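Side-chain contacts in hypothetical protein (Sebaldella termitidis, PDB 4M1A), which is of unknown function but assembles as a trimer of alpha/beta subunits and belongs to the MIF clan, so it probably shares the tautomerase-like fold: residues Ile4-Ala9 against Arg15-Gly20; Ala29-Asp34 against Phe63-Glu68; Ala75-Arg80 against Val89-Asn94. All coordinates share one frame; numbering follows the deposited sequence.

Contact 1: residues Ile4-Ala9 against Arg15-Gly20; sequences IRVRGA and RDFTAG
Next to F17, whose ring reaches V6 on strand 3-7, the carbonyl oxygen of R15 is gripped twice by one residue. T18 OG1 donates to R15 O over 2.7 Å, in the carbonyl plane and on a lone pair. T18 N reaches the same R15 O at 3.1 Å, so backbone and side chain of T18 together tighten the turn in which F17 sits. The T18 hydroxyl is also bonded to G49 N of the second subunit, which ties this turn to the trimer interface. Within the same segment, R15 holds D16 side-on with two nitrogens that share one oxygen. R15 NH2 lies 3.0 Å from D16 OD1, on that oxygen's syn lone pair, whereas R15 NE meets D16 OD1 from above the carboxylate plane.

Across the contact everything is apolar. A chi1 of 169° turns the F17 ring away from its own backbone N and sends it onto strand 3-7. F17 CE2 lies 4.0 Å from V6 CG2, and the methyl approaches the ring obliquely. I4 brings CG2 to the ring edge, near its plane, at 4.5 Å from F17 CE2. W81 and F77 of helix 67-82 enclose the ring further, F77 meeting it edge-to-face, and V14 packs on V6. The alternate side chains of the strand turn to its other face, where R5 and R7 form salt bridges with E59 and E39 of neighbouring subunits.

Strand 3-7 thus has one apolar face under the helices and one charged face toward the other chains. This is the opening of a beta-alpha-beta crossover that leads through helices 11-17 and 21-29 to the parallel strand 37-47, an arrangement consistent with the MIF-like fold of its clan.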
loop_
_atom_site.group_PDB
_atom_site.type_symbol
_atom_site.label_atom_id
_atom_site.label_comp_id
_atom_site.label_asym_id
_atom_site.label_seq_id
_atom_site.Cartn_x
_atom_site.Cartn_y
_atom_site.Cartn_z
ATOM N N ILE A 4 2.753 9.148 -6.183
ATOM C CA ILE A 4 1.818 9.770 -5.254
ATOM C C ILE A 4 0.540 8.927 -5.352
ATOM O O ILE A 4 0.034 8.662 -6.499
ATOM C CB ILE A 4 1.439 11.205 -5.720
ATOM C CG1 ILE A 4 2.622 12.206 -5.762
ATOM C CG2 ILE A 4 0.417 11.829 -4.825
ATOM C CD1 ILE A 4 3.932 11.845 -5.367
ATOM N N ARG A 5 -0.033 8.537 -4.197
ATOM C CA ARG A 5 -1.271 7.829 -4.144
ATOM C C ARG A 5 -2.254 8.476 -3.264
ATOM O O ARG A 5 -1.921 8.845 -2.137
ATOM C CB ARG A 5 -1.061 6.400 -3.596
ATOM C CG ARG A 5 -0.080 5.654 -4.439
ATOM C CD ARG A 5 0.297 4.368 -3.752
ATOM N NE ARG A 5 1.260 3.646 -4.585
ATOM C CZ ARG A 5 1.938 2.563 -4.198
ATOM N NH1 ARG A 5 1.751 2.027 -2.988
ATOM N NH2 ARG A 5 2.745 2.014 -5.072
ATOM N N VAL A 6 -3.488 8.582 -3.751
ATOM C CA VAL A 6 -4.532 9.263 -3.014
ATOM C C VAL A 6 -5.689 8.309 -2.770
ATOM O O VAL A 6 -6.204 7.688 -3.699
ATOM C CB VAL A 6 -5.061 10.533 -3.777
ATOM C CG1 VAL A 6 -6.064 11.245 -2.914
ATOM C CG2 VAL A 6 -3.944 11.535 -4.112
ATOM N N ARG A 7 -6.143 8.263 -1.528
ATOM C CA ARG A 7 -7.329 7.536 -1.153
ATOM C C ARG A 7 -8.230 8.402 -0.354
ATOM O O ARG A 7 -7.818 9.450 0.177
ATOM C CB ARG A 7 -7.002 6.318 -0.297
ATOM C CG ARG A 7 -6.376 6.574 1.040
ATOM C CD ARG A 7 -5.889 5.268 1.682
ATOM N NE ARG A 7 -4.674 4.846 1.014
ATOM C CZ ARG A 7 -4.371 3.597 0.794
ATOM N NH1 ARG A 7 -5.208 2.686 1.251
ATOM N NH2 ARG A 7 -3.272 3.244 0.093
ATOM N N GLY A 8 -9.488 8.014 -0.276
ATOM C CA GLY A 8 -10.464 8.816 0.479
ATOM C C GLY A 8 -11.126 9.950 -0.321
ATOM O O GLY A 8 -11.923 10.696 0.217
ATOM N N ALA A 9 -10.740 10.184 -1.556
ATOM C CA ALA A 9 -11.301 11.269 -2.369
ATOM C C ALA A 9 -11.948 10.671 -3.569
ATOM O O ALA A 9 -11.537 9.644 -4.059
ATOM C CB ALA A 9 -10.157 12.257 -2.820
ATOM N N ARG A 15 -8.075 13.182 -10.261
ATOM C CA ARG A 15 -7.670 13.598 -11.604
ATOM C C ARG A 15 -7.395 15.116 -11.644
ATOM O O ARG A 15 -6.322 15.551 -12.126
ATOM C CB ARG A 15 -8.776 13.262 -12.638
ATOM C CG ARG A 15 -8.488 13.644 -14.099
ATOM C CD ARG A 15 -9.821 13.724 -14.913
ATOM N NE ARG A 15 -10.653 14.862 -14.487
ATOM C CZ ARG A 15 -11.835 15.182 -15.021
ATOM N NH1 ARG A 15 -12.309 14.457 -16.016
ATOM N NH2 ARG A 15 -12.517 16.249 -14.574
ATOM N N ASP A 16 -8.342 15.900 -11.125
ATOM C CA ASP A 16 -8.173 17.365 -11.133
ATOM C C ASP A 16 -6.970 17.895 -10.309
ATOM O O ASP A 16 -6.338 18.857 -10.656
ATOM C CB ASP A 16 -9.395 18.009 -10.579
ATOM C CG ASP A 16 -10.645 17.859 -11.504
ATOM O OD1 ASP A 16 -10.561 17.423 -12.698
ATOM O OD2 ASP A 16 -11.702 18.147 -10.925
ATOM N N PHE A 17 -6.725 17.272 -9.177
ATOM C CA PHE A 17 -5.576 17.529 -8.328
ATOM C C PHE A 17 -4.313 17.440 -9.121
ATOM O O PHE A 17 -3.382 18.172 -8.861
ATOM C CB PHE A 17 -5.615 16.459 -7.148
ATOM C CG PHE A 17 -4.391 16.385 -6.321
ATOM C CD1 PHE A 17 -3.997 17.475 -5.527
ATOM C CD2 PHE A 17 -3.696 15.171 -6.174
ATOM C CE1 PHE A 17 -2.900 17.415 -4.711
ATOM C CE2 PHE A 17 -2.614 15.101 -5.306
ATOM C CZ PHE A 17 -2.218 16.209 -4.579
ATOM N N THR A 18 -4.241 16.555 -10.102
ATOM C CA THR A 18 -3.024 16.352 -10.839
ATOM C C THR A 18 -2.737 17.429 -11.941
ATOM O O THR A 18 -1.654 17.470 -12.460
ATOM C CB THR A 18 -2.916 14.950 -11.556
ATOM O OG1 THR A 18 -3.823 14.818 -12.697
ATOM C CG2 THR A 18 -3.070 13.747 -10.495
ATOM N N ALA A 19 -3.703 18.277 -12.201
ATOM C CA ALA A 19 -3.501 19.318 -13.284
ATOM C C ALA A 19 -2.353 20.207 -12.859
ATOM O O ALA A 19 -2.428 20.863 -11.827
ATOM C CB ALA A 19 -4.788 20.115 -13.508
ATOM N N GLY A 20 -1.304 20.222 -13.660
ATOM C CA GLY A 20 -0.105 21.066 -13.411
ATOM C C GLY A 20 0.816 20.569 -12.300
ATOM O O GLY A 20 1.847 21.200 -11.997
#

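Contact 2: residues Ala29-Asp34 against Phe63-Glu68; sequences AECPAD and FDRDSE
R65 donates from NE to the backbone oxygen of A29, with R65 NE 3.1 Å from A29 O. The nitrogen lies in the carbonyl plane, on a lone pair, but the oxygen is 27° out of the guanidinium plane. The N-H...O angle of 136° makes the bond distinctly bent. The same alanine also meets the arginine with its methyl: A29 CB stands over one face of the guanidinium, 3.7 Å from R65 NE and 4.0 Å from R65 CZ. C31 adds its thiol, C31 SG lying 3.8 Å from R65 NH2 and approaching obliquely. The arginine chain is bent at chi2 (138°), which swings its outer half across to the helix end.

A29 is the last residue of helix 21-29, and E30 leaves helical geometry with positive phi. R65 therefore places a cation against a helix C terminus, where the helix dipole would probably favour the positive charge. The contact joins the exit of that helix to the turn between strand 56-62 and helix 67-82, the first connection of the beta-alpha-beta unit that ends in strand 89-95.

Further out, M1 packs against R65, and F36 against C31. On the arginine's own side the chain passes directly into helix 67-82, with D66 at its N-cap. D66 OD1 accepts a bond from A69 N and a weak one from E68 N, 3.3 Å away. D64, just before R65, forms a salt bridge with R70 on the first turn of the helix, while F63 meets Y101 edge-to-face. M100 of the third subunit packs on D64, bringing the trimer interface close to this turn.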
loop_
_atom_site.group_PDB
_atom_site.type_symbol
_atom_site.label_atom_id
_atom_site.label_comp_id
_atom_site.label_asym_id
_atom_site.label_seq_id
_atom_site.Cartn_x
_atom_site.Cartn_y
_atom_site.Cartn_z
ATOM N N ALA A 29 10.963 19.375 -5.724
ATOM C CA ALA A 29 11.849 18.211 -5.498
ATOM C C ALA A 29 13.147 18.242 -6.310
ATOM O O ALA A 29 14.007 17.349 -6.076
ATOM C CB ALA A 29 11.096 16.874 -5.791
ATOM N N GLU A 30 13.274 19.210 -7.229
ATOM C CA GLU A 30 14.361 19.322 -8.203
ATOM C C GLU A 30 14.583 18.072 -9.035
ATOM O O GLU A 30 15.674 17.500 -9.068
ATOM C CB GLU A 30 15.668 19.758 -7.495
ATOM C CG GLU A 30 15.376 20.914 -6.557
ATOM C CD GLU A 30 16.591 21.559 -5.902
ATOM O OE1 GLU A 30 17.744 21.020 -6.053
ATOM O OE2 GLU A 30 16.349 22.626 -5.250
ATOM N N CYS A 31 13.536 17.653 -9.723
ATOM C CA CYS A 31 13.640 16.571 -10.658
ATOM C C CYS A 31 12.649 16.761 -11.760
ATOM O O CYS A 31 11.751 17.601 -11.658
ATOM C CB CYS A 31 13.414 15.249 -9.937
ATOM S SG CYS A 31 11.715 14.952 -9.324
ATOM N N PRO A 32 12.778 16.001 -12.842
ATOM C CA PRO A 32 11.875 16.182 -13.945
ATOM C C PRO A 32 10.394 15.906 -13.590
ATOM O O PRO A 32 10.152 14.965 -12.824
ATOM C CB PRO A 32 12.418 15.161 -14.975
ATOM C CG PRO A 32 13.889 15.167 -14.684
ATOM C CD PRO A 32 13.914 15.130 -13.187
ATOM N N ALA A 33 9.453 16.678 -14.159
ATOM C CA ALA A 33 8.001 16.484 -13.975
ATOM C C ALA A 33 7.592 15.059 -14.381
ATOM O O ALA A 33 6.797 14.406 -13.702
ATOM C CB ALA A 33 7.248 17.520 -14.807
ATOM N N ASP A 34 8.235 14.546 -15.410
ATOM C CA ASP A 34 7.950 13.150 -15.914
ATOM C C ASP A 34 8.298 12.050 -14.957
ATOM O O ASP A 34 7.919 10.937 -15.176
ATOM C CB ASP A 34 8.735 12.878 -17.214
ATOM C CG ASP A 34 7.972 13.286 -18.428
ATOM O OD1 ASP A 34 6.713 13.361 -18.341
ATOM O OD2 ASP A 34 8.624 13.547 -19.477
ATOM N N PHE A 63 12.573 8.724 -3.316
ATOM C CA PHE A 63 13.928 8.804 -2.730
ATOM C C PHE A 63 13.911 10.062 -1.827
ATOM O O PHE A 63 13.599 11.156 -2.271
ATOM C CB PHE A 63 15.036 8.789 -3.798
ATOM C CG PHE A 63 15.028 7.526 -4.628
ATOM C CD1 PHE A 63 15.245 6.322 -4.040
ATOM C CD2 PHE A 63 14.786 7.552 -5.980
ATOM C CE1 PHE A 63 15.187 5.150 -4.797
ATOM C CE2 PHE A 63 14.771 6.391 -6.740
ATOM C CZ PHE A 63 14.937 5.184 -6.139
ATOM N N ASP A 64 14.210 9.866 -0.562
ATOM C CA ASP A 64 13.915 10.897 0.409
ATOM C C ASP A 64 14.721 12.131 0.132
ATOM O O ASP A 64 15.818 12.059 -0.393
ATOM C CB ASP A 64 14.221 10.456 1.830
ATOM C CG ASP A 64 13.575 11.369 2.895
ATOM O OD1 ASP A 64 12.507 12.053 2.646
ATOM O OD2 ASP A 64 14.153 11.341 3.997
ATOM N N ARG A 65 14.120 13.250 0.456
ATOM C CA ARG A 65 14.735 14.552 0.328
ATOM C C ARG A 65 14.599 15.197 1.677
ATOM O O ARG A 65 13.994 14.636 2.589
ATOM C CB ARG A 65 14.011 15.345 -0.730
ATOM C CG ARG A 65 14.545 15.096 -2.117
ATOM C CD ARG A 65 13.399 14.974 -3.043
ATOM N NE ARG A 65 13.816 14.770 -4.424
ATOM C CZ ARG A 65 13.523 13.720 -5.189
ATOM N NH1 ARG A 65 12.874 12.654 -4.727
ATOM N NH2 ARG A 65 13.946 13.727 -6.437
ATOM N N ASP A 66 15.116 16.375 1.825
ATOM C CA ASP A 66 15.125 16.920 3.120
ATOM C C ASP A 66 13.758 17.378 3.449
ATOM O O ASP A 66 12.837 17.342 2.560
ATOM C CB ASP A 66 16.176 18.023 3.287
ATOM C CG ASP A 66 16.139 19.105 2.200
ATOM O OD1 ASP A 66 15.065 19.492 1.667
ATOM O OD2 ASP A 66 17.252 19.570 1.907
ATOM N N SER A 67 13.654 17.768 4.712
ATOM C CA SER A 67 12.464 18.171 5.330
ATOM C C SER A 67 11.938 19.417 4.611
ATOM O O SER A 67 10.761 19.660 4.677
ATOM C CB SER A 67 12.699 18.468 6.786
ATOM O OG SER A 67 13.666 19.492 6.857
ATOM N N GLU A 68 12.813 20.244 4.016
ATOM C CA GLU A 68 12.295 21.501 3.438
ATOM C C GLU A 68 11.410 21.116 2.225
ATOM O O GLU A 68 10.310 21.683 2.102
ATOM C CB GLU A 68 13.408 22.449 3.004
ATOM C CG GLU A 68 12.894 23.607 2.126
ATOM C CD GLU A 68 14.031 24.561 1.642
ATOM O OE1 GLU A 68 15.028 24.711 2.380
ATOM O OE2 GLU A 68 13.934 25.164 0.541
#

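Contact 3: residues Ala75-Arg80 against Val89-Asn94; sequences ALFTER and VTIVFN
Helix 75-80 lies over strand 89-94 nearly antiparallel, at 156°, with the two axes 8.9 Å apart at closest approach. I91 and V89 face F77 and T78. The I91 chain is extended (chi2 166°) and sends CD1 up between the two helix residues: I91 CD1 lies 3.8 Å from F77 CB, at the edge of the phenyl ring, and 3.7 Å from T78 OG1. V89, two residues earlier on the strand, brings CG1 to 4.2 Å from T78 OG1.

The polar end of T78 turns back along its own helix, OG1 lying beside the backbone N (chi1 -56°), and is hydrogen-bonded to A74 O. A water bridges helix and strand: it donates to T78 OG1 over 2.8 Å and to V89 O over 2.8 Å. The buried hydroxyl thus has A74 O and a water as partners, and the water also reaches the strand. Along the strand's edge, T90, I91 and V92 pair with an antiparallel strand of the third subunit, which extends the sheet across the interface.

The arrangement is the second half of a beta-alpha-beta crossover: strand 56-62 passes through helix 67-82 to the parallel strand 89-95, with the helix laid on the sheet.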
loop_
_atom_site.group_PDB
_atom_site.type_symbol
_atom_site.label_atom_id
_atom_site.label_comp_id
_atom_site.label_asym_id
_atom_site.label_seq_id
_atom_site.Cartn_x
_atom_site.Cartn_y
_atom_site.Cartn_z
ATOM N N ALA A 75 2.567 21.170 2.402
ATOM C CA ALA A 75 1.775 22.411 2.419
ATOM C C ALA A 75 0.957 22.547 1.136
ATOM O O ALA A 75 -0.214 22.900 1.179
ATOM C CB ALA A 75 2.720 23.621 2.654
ATOM N N LEU A 76 1.581 22.263 0.014
ATOM C CA LEU A 76 0.976 22.371 -1.315
ATOM C C LEU A 76 -0.245 21.427 -1.404
ATOM O O LEU A 76 -1.338 21.818 -1.770
ATOM C CB LEU A 76 1.948 22.029 -2.372
ATOM C CG LEU A 76 1.401 22.124 -3.825
ATOM C CD1 LEU A 76 0.893 23.525 -4.206
ATOM C CD2 LEU A 76 2.398 21.585 -4.828
ATOM N N PHE A 77 -0.022 20.175 -1.012
ATOM C CA PHE A 77 -1.106 19.199 -1.092
ATOM C C PHE A 77 -2.260 19.588 -0.198
ATOM O O PHE A 77 -3.442 19.468 -0.609
ATOM C CB PHE A 77 -0.579 17.787 -0.742
ATOM C CG PHE A 77 0.244 17.098 -1.795
ATOM C CD1 PHE A 77 0.609 17.647 -2.994
ATOM C CD2 PHE A 77 0.762 15.790 -1.524
ATOM C CE1 PHE A 77 1.355 16.930 -3.922
ATOM C CE2 PHE A 77 1.510 15.138 -2.431
ATOM C CZ PHE A 77 1.844 15.680 -3.628
ATOM N N THR A 78 -1.979 20.075 1.002
ATOM C CA THR A 78 -2.969 20.413 1.961
ATOM C C THR A 78 -3.780 21.592 1.493
ATOM O O THR A 78 -4.993 21.535 1.500
ATOM C CB THR A 78 -2.390 20.671 3.338
ATOM O OG1 THR A 78 -1.634 19.481 3.723
ATOM C CG2 THR A 78 -3.443 20.949 4.383
ATOM N N GLU A 79 -3.086 22.595 1.012
ATOM C CA GLU A 79 -3.759 23.807 0.453
ATOM C C GLU A 79 -4.669 23.489 -0.720
ATOM O O GLU A 79 -5.807 23.984 -0.766
ATOM C CB GLU A 79 -2.707 24.845 0.031
ATOM C CG GLU A 79 -2.122 25.577 1.198
ATOM C CD GLU A 79 -0.991 26.560 0.788
ATOM O OE1 GLU A 79 -0.522 26.551 -0.391
ATOM O OE2 GLU A 79 -0.567 27.348 1.679
ATOM N N ARG A 80 -4.229 22.659 -1.645
ATOM C CA ARG A 80 -5.014 22.264 -2.770
ATOM C C ARG A 80 -6.273 21.489 -2.379
ATOM O O ARG A 80 -7.396 21.813 -2.864
ATOM C CB ARG A 80 -4.179 21.499 -3.801
ATOM C CG ARG A 80 -3.123 22.311 -4.549
ATOM C CD ARG A 80 -3.806 23.289 -5.565
ATOM N NE ARG A 80 -2.818 24.169 -6.190
ATOM C CZ ARG A 80 -1.936 23.754 -7.088
ATOM N NH1 ARG A 80 -1.853 22.450 -7.477
ATOM N NH2 ARG A 80 -1.094 24.634 -7.569
ATOM N N VAL A 89 -6.705 16.217 5.798
ATOM C CA VAL A 89 -5.775 15.821 4.758
ATOM C C VAL A 89 -4.544 15.279 5.440
ATOM O O VAL A 89 -3.885 15.999 6.213
ATOM C CB VAL A 89 -5.371 16.997 3.825
ATOM C CG1 VAL A 89 -4.452 16.467 2.754
ATOM C CG2 VAL A 89 -6.613 17.586 3.185
ATOM N N THR A 90 -4.291 13.983 5.266
ATOM C CA THR A 90 -3.149 13.304 5.880
ATOM C C THR A 90 -2.164 12.865 4.809
ATOM O O THR A 90 -2.594 12.387 3.732
ATOM C CB THR A 90 -3.650 12.102 6.728
ATOM O OG1 THR A 90 -4.389 12.653 7.811
ATOM C CG2 THR A 90 -2.497 11.293 7.248
ATOM N N ILE A 91 -0.858 13.103 5.046
ATOM C CA ILE A 91 0.189 12.842 4.090
ATOM C C ILE A 91 1.324 12.065 4.722
ATOM O O ILE A 91 1.800 12.457 5.825
ATOM C CB ILE A 91 0.751 14.109 3.485
ATOM C CG1 ILE A 91 -0.368 14.972 2.955
ATOM C CG2 ILE A 91 1.650 13.769 2.310
ATOM C CD1 ILE A 91 0.092 16.360 2.665
ATOM N N VAL A 92 1.696 10.924 4.126
ATOM C CA VAL A 92 2.797 10.163 4.621
ATOM C C VAL A 92 3.856 10.046 3.556
ATOM O O VAL A 92 3.544 9.660 2.431
ATOM C CB VAL A 92 2.305 8.771 5.070
ATOM C CG1 VAL A 92 3.431 8.086 5.817
ATOM C CG2 VAL A 92 1.109 8.965 6.007
ATOM N N PHE A 93 5.109 10.330 3.891
ATOM C CA PHE A 93 6.207 10.136 2.969
ATOM C C PHE A 93 6.891 8.775 3.274
ATOM O O PHE A 93 7.217 8.504 4.434
ATOM C CB PHE A 93 7.209 11.250 3.077
ATOM C CG PHE A 93 6.651 12.587 2.535
ATOM C CD1 PHE A 93 5.838 13.358 3.303
ATOM C CD2 PHE A 93 6.933 12.972 1.262
ATOM C CE1 PHE A 93 5.300 14.554 2.803
ATOM C CE2 PHE A 93 6.403 14.173 0.752
ATOM C CZ PHE A 93 5.572 14.907 1.513
ATOM N N ASN A 94 7.137 7.997 2.224
ATOM C CA ASN A 94 7.742 6.621 2.329
ATOM C C ASN A 94 9.038 6.615 1.525
ATOM O O ASN A 94 9.028 6.727 0.322
ATOM C CB ASN A 94 6.771 5.567 1.810
ATOM C CG ASN A 94 5.502 5.444 2.687
ATOM O OD1 ASN A 94 4.366 5.664 2.234
ATOM N ND2 ASN A 94 5.709 5.211 3.982
HETATM O O HOH W 1 -1.471 17.385 5.606
#

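How the contacts relate
Followed from the N terminus, the three contacts come in series; none nests in or crosses another. Contact 1 closes the short loop and helix that follow strand 3-7. Contact 2 spans the longest separation, linking the exit of helix 21-29 to the entry of helix 67-82 around strands 37-47 and 56-62. Contact 3 closes the turn from that helix back to strand 89-95. Contacts 1 and 3 share one core over the same sheet, touching through F17 and F77 and through I4 and F77, with centres 11 Å apart. Contact 2 stands aside, about 5 Å from contact 3 at nearest atoms, but uses the same helix, 67-82.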